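Local structure of Lmo0547 protein (Listeria monocytogenes, 4R9N) at residues F36-A41 with A67-F72; S154-S159 with E174-D179; I164-S169 with I184-F189. The protein probably regulates transcription by binding specific DNA sequences in response to a carbohydrate, the fragment studied being its putative sugar-binding domain. All blocks are in the same frame, centred on the assembly; numbering follows the deposited sequence. Where two conformers were deposited one is given.

Interaction 1: F36-A41 with A67-F72; sequences FLAKEA and ANEFPF
Lys39 on helix 30-49 and Glu69 in the region where helix 61-69 gives way to loop bring their backbones close, with 5.3 Å from the CA of Lys39 to the CA of Glu69. Glu69 sets out toward helix 30-49 and makes all the close contacts from segment 67-72. Its CB lies 3.8 Å from Lys39 CA and its CG 4.2 Å from Ala38 CB, so the aliphatic half of the glutamate rests against helix backbone and a methyl group. The small methyl of buried Ala38 suits the close approach of the two backbones. The glutamate chain then folds at chi2 (-76°), which lays the carboxylate beside the stem of Lys39, with Glu69 OE1 3.7 Å from Lys39 CG. The lysine runs extended through its first three torsions and bends only at chi4 (81°), and this last turn swings the ammonium back to the carboxylate. Lys39 NZ donates to Glu69 OE1 over 3.0 Å, a salt bridge that meets the oxygen on its syn side but 30° out of the carboxylate plane. Glu69 OE2 stays 4.2 Å from Lys39 NZ, so OE1 carries the pairing. Charged ends on long, flexible chains suit the solvent-exposed side, where Lys39 lies, while neighbouring Ala38 is buried. Beyond Ala38 the glutamate also touches Ala42, one turn further along helix 30-49. Phe70, turned away from segment 36-41, packs on Ser46 and Ile49 of the same helix and on Leu103 and Met107 of helix 96-107, whose Lys106 binds the carbonyl oxygens of Ala67 and Phe70. Elsewhere on helix 30-49, Leu37 packs against Val23 of strand 19-23 and Val244 of strand 242-246.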
loop_
_atom_site.group_PDB
_atom_site.type_symbol
_atom_site.label_atom_id
_atom_site.label_comp_id
_atom_site.label_asym_id
_atom_site.label_seq_id
_atom_site.Cartn_x
_atom_site.Cartn_y
_atom_site.Cartn_z
ATOM N N PHE A 36 -1.247 13.819 10.231
ATOM C CA PHE A 36 -2.399 13.599 11.032
ATOM C C PHE A 36 -3.109 12.303 10.583
ATOM O O PHE A 36 -3.507 11.491 11.440
ATOM C CB PHE A 36 -3.332 14.823 10.861
ATOM C CG PHE A 36 -4.580 14.738 11.656
ATOM C CD1 PHE A 36 -4.538 14.562 13.012
ATOM C CD2 PHE A 36 -5.803 14.786 11.041
ATOM C CE1 PHE A 36 -5.705 14.471 13.744
ATOM C CE2 PHE A 36 -6.975 14.719 11.796
ATOM C CZ PHE A 36 -6.916 14.539 13.132
ATOM N N LEU A 37 -3.234 12.104 9.270
ATOM C CA LEU A 37 -3.798 10.838 8.706
ATOM C C LEU A 37 -3.009 9.642 9.196
ATOM O O LEU A 37 -3.604 8.654 9.633
ATOM C CB LEU A 37 -3.823 10.898 7.206
ATOM C CG LEU A 37 -4.337 9.706 6.442
ATOM C CD1 LEU A 37 -5.788 9.416 6.752
ATOM C CD2 LEU A 37 -4.209 10.040 4.957
ATOM N N ALA A 38 -1.680 9.743 9.192
ATOM C CA ALA A 38 -0.854 8.648 9.710
ATOM C C ALA A 38 -1.099 8.333 11.168
ATOM O O ALA A 38 -1.167 7.139 11.569
ATOM C CB ALA A 38 0.620 8.895 9.436
ATOM N N LYS A 39 -1.176 9.357 11.958
ATOM C CA LYS A 39 -1.394 9.228 13.374
ATOM C C LYS A 39 -2.736 8.587 13.682
ATOM O O LYS A 39 -2.862 7.642 14.516
ATOM C CB LYS A 39 -1.373 10.618 13.987
ATOM C CG LYS A 39 -1.419 10.612 15.477
ATOM C CD LYS A 39 -1.148 12.006 16.029
ATOM C CE LYS A 39 -0.593 11.909 17.439
ATOM N NZ LYS A 39 0.867 11.612 17.322
ATOM N N GLU A 40 -3.754 9.050 12.972
ATOM C CA GLU A 40 -5.101 8.486 13.197
ATOM C C GLU A 40 -5.272 7.102 12.615
ATOM O O GLU A 40 -5.999 6.263 13.238
ATOM C CB GLU A 40 -6.161 9.444 12.705
ATOM C CG GLU A 40 -6.120 10.713 13.571
ATOM C CD GLU A 40 -6.402 10.449 15.068
ATOM O OE1 GLU A 40 -7.238 9.593 15.377
ATOM O OE2 GLU A 40 -5.741 11.073 15.937
ATOM N N ALA A 41 -4.566 6.822 11.513
ATOM C CA ALA A 41 -4.545 5.494 10.972
ATOM C C ALA A 41 -3.901 4.536 11.921
ATOM O O ALA A 41 -4.421 3.418 12.097
ATOM C CB ALA A 41 -3.870 5.434 9.622
ATOM N N ALA A 67 3.892 3.685 10.303
ATOM C CA ALA A 67 4.753 2.901 11.211
ATOM C C ALA A 67 5.416 3.726 12.315
ATOM O O ALA A 67 5.526 3.285 13.428
ATOM C CB ALA A 67 5.771 2.102 10.405
ATOM N N ASN A 68 5.820 4.954 12.029
ATOM C CA ASN A 68 6.438 5.784 13.011
ATOM C C ASN A 68 5.414 6.111 14.093
ATOM O O ASN A 68 5.800 6.251 15.272
ATOM C CB ASN A 68 6.928 7.115 12.344
ATOM C CG ASN A 68 8.160 6.920 11.456
ATOM O OD1 ASN A 68 8.812 5.882 11.445
ATOM N ND2 ASN A 68 8.459 7.928 10.689
ATOM N N GLU A 69 4.142 6.289 13.675
ATOM C CA GLU A 69 3.085 6.680 14.619
ATOM C C GLU A 69 2.506 5.493 15.402
ATOM O O GLU A 69 1.724 5.666 16.359
ATOM C CB GLU A 69 1.943 7.399 13.891
ATOM C CG GLU A 69 2.332 8.727 13.229
ATOM C CD GLU A 69 2.481 9.857 14.210
ATOM O OE1 GLU A 69 2.214 9.704 15.430
ATOM O OE2 GLU A 69 2.893 10.915 13.723
ATOM N N PHE A 70 2.833 4.284 14.987
ATOM C CA PHE A 70 2.242 3.089 15.543
ATOM C C PHE A 70 2.576 2.913 17.025
ATOM O O PHE A 70 3.714 3.219 17.469
ATOM C CB PHE A 70 2.680 1.879 14.710
ATOM C CG PHE A 70 1.777 0.721 14.837
ATOM C CD1 PHE A 70 0.617 0.668 14.065
ATOM C CD2 PHE A 70 2.016 -0.288 15.770
ATOM C CE1 PHE A 70 -0.267 -0.367 14.218
ATOM C CE2 PHE A 70 1.130 -1.329 15.933
ATOM C CZ PHE A 70 0.002 -1.388 15.127
ATOM N N PRO A 71 1.596 2.454 17.820
ATOM C CA PRO A 71 1.809 2.387 19.268
ATOM C C PRO A 71 2.638 1.181 19.687
ATOM O O PRO A 71 2.914 0.262 18.875
ATOM C CB PRO A 71 0.373 2.286 19.833
ATOM C CG PRO A 71 -0.315 1.474 18.776
ATOM C CD PRO A 71 0.179 2.182 17.505
ATOM N N PHE A 72 3.065 1.171 20.955
ATOM C CA PHE A 72 3.875 0.063 21.461
ATOM C C PHE A 72 3.063 -0.965 22.218
ATOM O O PHE A 72 3.317 -1.255 23.362
ATOM C CB PHE A 72 4.992 0.583 22.376
ATOM C CG PHE A 72 5.964 1.473 21.665
ATOM C CD1 PHE A 72 5.626 2.764 21.376
ATOM C CD2 PHE A 72 7.198 0.989 21.280
ATOM C CE1 PHE A 72 6.528 3.586 20.716
ATOM C CE2 PHE A 72 8.091 1.788 20.597
ATOM C CZ PHE A 72 7.732 3.080 20.312
#

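Interaction 2: S154-S159 with E174-D179; sequences SPYNHS and ELRYKD
Tyr156 lays its ring between Pro155 and the guanidinium of Arg176, in the modelled one of that arginine's two conformers. The arginine sits on the last turn of helix 169-177, which ends in a Schellman motif with Asp179, at positive phi, as its C-prime residue. On one face of the tyrosine, Pro155 CG lies 3.6 Å above the ring plane, over its centre. Across the opposite face the guanidinium forms an off-centre cation-pi contact, Arg176 CZ being 4.3 Å from the centroid of the Tyr156 ring and 35° off the normal. The two planes are tilted by 30°, and Arg176 NH2 approaches Tyr156 CD1 to 3.6 Å. A bend at chi3 (-128°) folds the arginine over the ring, and Glu173 pairs with its NH1 in a salt bridge. Tyrosine suits the place because it offers a broad apolar surface and a polar tip: its hydroxyl lies against the helix backbone, Tyr156 OH being 3.4 Å from Leu175 C, and bonds the carbonyl oxygen of Val180, the residue whose N-H closes the Schellman motif on Leu175. Next to the ring stack, Pro155 CB meets Leu175 CD1 at 4.0 Å, and both buried residues also pack on Val180 and Phe188. A water accepts from Asn157 N at 3.3 Å and, weakly, from Arg176 NH2 at 3.5 Å, lying in the guanidinium plane at its edge.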
loop_
_atom_site.group_PDB
_atom_site.type_symbol
_atom_site.label_atom_id
_atom_site.label_comp_id
_atom_site.label_asym_id
_atom_site.label_seq_id
_atom_site.Cartn_x
_atom_site.Cartn_y
_atom_site.Cartn_z
ATOM N N SER A 154 0.708 7.589 -7.744
ATOM C CA SER A 154 0.596 7.917 -9.152
ATOM C C SER A 154 2.036 8.089 -9.544
ATOM O O SER A 154 2.745 8.805 -8.851
ATOM C CB SER A 154 -0.177 9.221 -9.342
ATOM O OG SER A 154 -0.011 9.715 -10.662
ATOM N N PRO A 155 2.474 7.467 -10.656
ATOM C CA PRO A 155 3.850 7.618 -11.053
ATOM C C PRO A 155 4.186 8.980 -11.657
ATOM O O PRO A 155 5.311 9.161 -12.016
ATOM C CB PRO A 155 4.010 6.568 -12.150
ATOM C CG PRO A 155 2.672 6.517 -12.804
ATOM C CD PRO A 155 1.722 6.656 -11.632
ATOM N N TYR A 156 3.233 9.903 -11.752
ATOM C CA TYR A 156 3.404 11.126 -12.538
ATOM C C TYR A 156 3.623 12.351 -11.651
ATOM O O TYR A 156 3.568 12.268 -10.433
ATOM C CB TYR A 156 2.175 11.341 -13.419
ATOM C CG TYR A 156 1.851 10.170 -14.306
ATOM C CD1 TYR A 156 2.843 9.610 -15.170
ATOM C CD2 TYR A 156 0.596 9.556 -14.254
ATOM C CE1 TYR A 156 2.554 8.498 -15.970
ATOM C CE2 TYR A 156 0.302 8.447 -15.068
ATOM C CZ TYR A 156 1.292 7.927 -15.938
ATOM O OH TYR A 156 1.001 6.812 -16.728
ATOM N N ASN A 157 3.877 13.493 -12.274
ATOM C CA ASN A 157 4.146 14.742 -11.518
ATOM C C ASN A 157 5.083 14.571 -10.302
ATOM O O ASN A 157 4.696 14.824 -9.161
ATOM C CB ASN A 157 2.843 15.504 -11.113
ATOM C CG ASN A 157 1.574 14.674 -11.266
ATOM O OD1 ASN A 157 0.931 14.703 -12.322
ATOM N ND2 ASN A 157 1.188 13.958 -10.206
ATOM N N HIS A 158 6.310 14.129 -10.581
ATOM C CA HIS A 158 7.412 14.052 -9.597
ATOM C C HIS A 158 7.096 13.262 -8.307
ATOM O O HIS A 158 7.122 13.794 -7.199
ATOM C CB HIS A 158 7.980 15.463 -9.320
ATOM C CG HIS A 158 8.550 16.120 -10.546
ATOM N ND1 HIS A 158 9.393 15.459 -11.419
ATOM C CD2 HIS A 158 8.385 17.366 -11.058
ATOM C CE1 HIS A 158 9.727 16.270 -12.409
ATOM N NE2 HIS A 158 9.133 17.434 -12.211
ATOM N N SER A 159 6.841 11.967 -8.491
ATOM C CA SER A 159 6.506 11.052 -7.396
ATOM C C SER A 159 7.739 10.543 -6.646
ATOM O O SER A 159 8.872 10.704 -7.111
ATOM C CB SER A 159 5.743 9.840 -7.937
ATOM O OG SER A 159 6.613 8.975 -8.651
ATOM N N GLU A 174 6.817 5.138 -20.897
ATOM C CA GLU A 174 6.248 3.809 -21.155
ATOM C C GLU A 174 4.904 3.650 -20.440
ATOM O O GLU A 174 3.895 3.240 -21.052
ATOM C CB GLU A 174 7.296 2.725 -20.809
ATOM C CG GLU A 174 6.787 1.315 -20.596
ATOM C CD GLU A 174 6.243 0.618 -21.830
ATOM O OE1 GLU A 174 6.208 1.220 -22.923
ATOM O OE2 GLU A 174 5.815 -0.563 -21.663
ATOM N N LEU A 175 4.859 4.041 -19.170
ATOM C CA LEU A 175 3.640 3.948 -18.377
ATOM C C LEU A 175 2.531 4.785 -18.950
ATOM O O LEU A 175 1.429 4.285 -19.072
ATOM C CB LEU A 175 3.951 4.314 -16.902
ATOM C CG LEU A 175 4.973 3.389 -16.212
ATOM C CD1 LEU A 175 5.243 3.820 -14.786
ATOM C CD2 LEU A 175 4.466 1.961 -16.123
ATOM N N ARG A 176 2.820 6.039 -19.365
ATOM C CA ARG A 176 1.839 6.889 -20.021
ATOM C C ARG A 176 1.326 6.257 -21.301
ATOM O O ARG A 176 0.131 6.210 -21.555
ATOM C CB ARG A 176 2.436 8.287 -20.365
ATOM C CG ARG A 176 1.489 9.454 -20.076
ATOM C CD ARG A 176 2.164 10.830 -20.126
ATOM N NE ARG A 176 1.885 11.610 -18.896
ATOM C CZ ARG A 176 2.796 12.031 -18.004
ATOM N NH1 ARG A 176 4.098 11.787 -18.163
ATOM N NH2 ARG A 176 2.395 12.729 -16.925
ATOM N N TYR A 177 2.258 5.807 -22.128
ATOM C CA TYR A 177 1.907 5.207 -23.385
ATOM C C TYR A 177 0.988 4.014 -23.175
ATOM O O TYR A 177 0.111 3.758 -24.002
ATOM C CB TYR A 177 3.193 4.776 -24.107
ATOM C CG TYR A 177 2.953 4.129 -25.457
ATOM C CD1 TYR A 177 2.362 4.853 -26.493
ATOM C CD2 TYR A 177 3.322 2.803 -25.701
ATOM C CE1 TYR A 177 2.137 4.277 -27.719
ATOM C CE2 TYR A 177 3.131 2.227 -26.954
ATOM C CZ TYR A 177 2.522 2.969 -27.942
ATOM O OH TYR A 177 2.296 2.426 -29.189
ATOM N N LYS A 178 1.197 3.313 -22.068
ATOM C CA LYS A 178 0.378 2.136 -21.699
ATOM C C LYS A 178 -0.873 2.482 -20.873
ATOM O O LYS A 178 -1.527 1.604 -20.323
ATOM C CB LYS A 178 1.246 1.132 -20.991
ATOM C CG LYS A 178 2.331 0.447 -21.837
ATOM C CD LYS A 178 1.766 -0.575 -22.792
ATOM C CE LYS A 178 2.849 -1.166 -23.703
ATOM N NZ LYS A 178 3.865 -2.085 -23.055
ATOM N N ASP A 179 -1.174 3.758 -20.769
ATOM C CA ASP A 179 -2.397 4.250 -20.108
ATOM C C ASP A 179 -2.478 3.884 -18.645
ATOM O O ASP A 179 -3.561 3.655 -18.055
ATOM C CB ASP A 179 -3.665 3.828 -20.871
ATOM C CG ASP A 179 -3.640 4.276 -22.321
ATOM O OD1 ASP A 179 -3.351 5.476 -22.580
ATOM O OD2 ASP A 179 -3.894 3.413 -23.192
HETATM O O HOH W 1 5.370 13.271 -15.186
#

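Interaction 3: I164-S169 with I184-F189; sequences IGYINS and INSRFF
A beta hairpin with a two-residue loop, its strands 180-184 and 187-190 joined by a type I' turn, is touched at its tip by Tyr166 from the loop between helices 160-163 and 169-177. The turn runs from Ile184 to Arg187, and these two residues bond each other through both backbone pairs, Arg187 N reaching Ile184 O at 2.9 Å. Its corners, Asn185 and Ser186, take left-handed helical backbone angles, a conformation asparagine tolerates well. Ser186 aims its side chain at Tyr166. In the modelled one of its two conformers, Ser186 OG lies 2.7 Å from Tyr166 OH, a hydrogen bond in which either hydroxyl may be the donor. The serine oxygen comes in at the ring edge, in the ring plane, 3.2 Å from Tyr166 CE2. With CG anti to the backbone N (chi1 -173°), the tyrosine extends across to the hairpin, and its length lets it span a gap of 9.9 Å between Tyr166 CA and Ser186 CA. The preceding Gly165, at positive phi, is the C-prime residue of the Schellman motif that ends helix 160-163. Beside the hydroxyl pair, Ile167 and Phe188 both set out toward the opposite segment, stay slightly beyond close contact, and pack on Met161. Asn185, buried, fixes the turn to the body of the protein: its amide bonds Ser58, Leu83 and Leu207, the first two directly following strands 54-57 and 79-82. The turn thus lies near the C-terminal ends of these strands of the parallel sheet, and its tight corner with two left-handed residues is the classic type I' connection of antiparallel strands.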
loop_
_atom_site.group_PDB
_atom_site.type_symbol
_atom_site.label_atom_id
_atom_site.label_comp_id
_atom_site.label_asym_id
_atom_site.label_seq_id
_atom_site.Cartn_x
_atom_site.Cartn_y
_atom_site.Cartn_z
ATOM N N ILE A 164 13.388 8.992 -5.940
ATOM C CA ILE A 164 14.381 8.038 -5.423
ATOM C C ILE A 164 15.100 7.219 -6.506
ATOM O O ILE A 164 15.835 6.268 -6.186
ATOM C CB ILE A 164 13.815 7.084 -4.325
ATOM C CG1 ILE A 164 12.772 6.114 -4.876
ATOM C CG2 ILE A 164 13.264 7.896 -3.148
ATOM C CD1 ILE A 164 12.225 5.182 -3.805
ATOM N N GLY A 165 14.905 7.565 -7.777
ATOM C CA GLY A 165 15.571 6.825 -8.843
ATOM C C GLY A 165 15.109 5.385 -9.056
ATOM O O GLY A 165 15.794 4.596 -9.735
ATOM N N TYR A 166 13.933 5.043 -8.515
ATOM C CA TYR A 166 13.331 3.744 -8.765
ATOM C C TYR A 166 12.902 3.550 -10.232
ATOM O O TYR A 166 13.090 2.498 -10.765
ATOM C CB TYR A 166 12.102 3.597 -7.877
ATOM C CG TYR A 166 11.487 2.231 -7.916
ATOM C CD1 TYR A 166 12.232 1.114 -7.559
ATOM C CD2 TYR A 166 10.156 2.054 -8.291
ATOM C CE1 TYR A 166 11.644 -0.144 -7.548
ATOM C CE2 TYR A 166 9.547 0.792 -8.286
ATOM C CZ TYR A 166 10.308 -0.308 -7.943
ATOM O OH TYR A 166 9.822 -1.586 -7.943
ATOM N N ILE A 167 12.259 4.573 -10.806
ATOM C CA ILE A 167 11.860 4.612 -12.215
ATOM C C ILE A 167 12.404 5.912 -12.774
ATOM O O ILE A 167 12.551 6.894 -12.055
ATOM C CB ILE A 167 10.307 4.573 -12.395
ATOM C CG1 ILE A 167 9.608 5.710 -11.646
ATOM C CG2 ILE A 167 9.748 3.270 -11.883
ATOM C CD1 ILE A 167 8.121 5.844 -11.945
ATOM N N ASN A 168 12.706 5.936 -14.061
ATOM C CA ASN A 168 13.198 7.125 -14.676
ATOM C C ASN A 168 12.196 7.675 -15.688
ATOM O O ASN A 168 11.098 7.142 -15.828
ATOM C CB ASN A 168 14.544 6.802 -15.327
ATOM C CG ASN A 168 14.434 5.713 -16.382
ATOM O OD1 ASN A 168 13.409 5.599 -17.058
ATOM N ND2 ASN A 168 15.493 4.910 -16.536
ATOM N N SER A 169 12.557 8.754 -16.372
ATOM C CA SER A 169 11.620 9.416 -17.282
ATOM C C SER A 169 11.196 8.516 -18.458
ATOM O O SER A 169 10.082 8.652 -18.989
ATOM C CB SER A 169 12.192 10.743 -17.792
ATOM O OG SER A 169 13.515 10.562 -18.228
ATOM N N ILE A 184 0.087 0.331 -6.904
ATOM C CA ILE A 184 -0.070 -0.212 -5.539
ATOM C C ILE A 184 0.995 -1.313 -5.466
ATOM O O ILE A 184 1.063 -2.165 -6.381
ATOM C CB ILE A 184 -1.504 -0.808 -5.278
ATOM C CG1 ILE A 184 -2.531 0.319 -5.138
ATOM C CG2 ILE A 184 -1.495 -1.655 -4.017
ATOM C CD1 ILE A 184 -3.970 -0.179 -5.096
ATOM N N ASN A 185 1.856 -1.267 -4.447
ATOM C CA ASN A 185 2.875 -2.299 -4.227
ATOM C C ASN A 185 3.755 -2.453 -5.486
ATOM O O ASN A 185 4.147 -3.551 -5.830
ATOM C CB ASN A 185 2.230 -3.632 -3.813
ATOM C CG ASN A 185 3.176 -4.521 -3.049
ATOM O OD1 ASN A 185 3.895 -4.044 -2.131
ATOM N ND2 ASN A 185 3.180 -5.812 -3.388
ATOM N N SER A 186 4.091 -1.299 -6.083
ATOM C CA SER A 186 4.891 -1.215 -7.291
ATOM C C SER A 186 4.331 -2.010 -8.482
ATOM O O SER A 186 5.100 -2.423 -9.374
ATOM C CB SER A 186 6.326 -1.684 -7.062
ATOM O OG SER A 186 7.158 -1.403 -8.188
ATOM N N ARG A 187 3.024 -2.214 -8.516
ATOM C CA ARG A 187 2.350 -2.767 -9.691
ATOM C C ARG A 187 1.474 -1.632 -10.284
ATOM O O ARG A 187 0.671 -1.054 -9.562
ATOM C CB ARG A 187 1.475 -3.945 -9.347
ATOM C CG ARG A 187 2.196 -5.093 -8.737
ATOM C CD ARG A 187 3.309 -5.664 -9.615
ATOM N NE ARG A 187 3.882 -6.859 -9.017
ATOM C CZ ARG A 187 3.837 -8.094 -9.529
ATOM N NH1 ARG A 187 3.196 -8.384 -10.694
ATOM N NH2 ARG A 187 4.406 -9.051 -8.836
ATOM N N PHE A 188 1.684 -1.344 -11.564
ATOM C CA PHE A 188 1.129 -0.189 -12.302
ATOM C C PHE A 188 -0.089 -0.621 -13.048
ATOM O O PHE A 188 -0.014 -1.573 -13.824
ATOM C CB PHE A 188 2.219 0.286 -13.246
ATOM C CG PHE A 188 3.353 0.868 -12.510
ATOM C CD1 PHE A 188 3.303 2.186 -12.072
ATOM C CD2 PHE A 188 4.476 0.094 -12.186
ATOM C CE1 PHE A 188 4.336 2.744 -11.338
ATOM C CE2 PHE A 188 5.490 0.650 -11.435
ATOM C CZ PHE A 188 5.427 1.965 -11.024
ATOM N N PHE A 189 -1.223 0.011 -12.781
ATOM C CA PHE A 189 -2.494 -0.411 -13.314
ATOM C C PHE A 189 -3.139 0.668 -14.168
ATOM O O PHE A 189 -2.882 1.860 -14.051
ATOM C CB PHE A 189 -3.460 -0.880 -12.196
ATOM C CG PHE A 189 -3.674 0.134 -11.112
ATOM C CD1 PHE A 189 -2.857 0.131 -9.964
ATOM C CD2 PHE A 189 -4.668 1.086 -11.213
ATOM C CE1 PHE A 189 -3.103 1.033 -8.898
ATOM C CE2 PHE A 189 -4.893 2.008 -10.179
ATOM C CZ PHE A 189 -4.121 1.963 -8.990
#

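Interaction 1 stands apart from the other two, its centre 29 Å from that of interaction 2 and 25 Å from that of interaction 3, on opposite sides of the chain's centre. It joins two helices flanking the parallel sheet through a charged pair at the surface. Interactions 2 and 3 adjoin: interaction 2 holds the loop after strand 147-151 to the end of helix 169-177, interaction 3 the loop before that helix to the hairpin. They share an apolar core in which Leu175 CD1 lies 3.7 Å from Phe188 CD1. Around it their chemistry differs, interaction 2 placing a cation off-centre against an aromatic ring at the surface, interaction 3 joining two neutral hydroxyls, with buried Ser186 on the hairpin side.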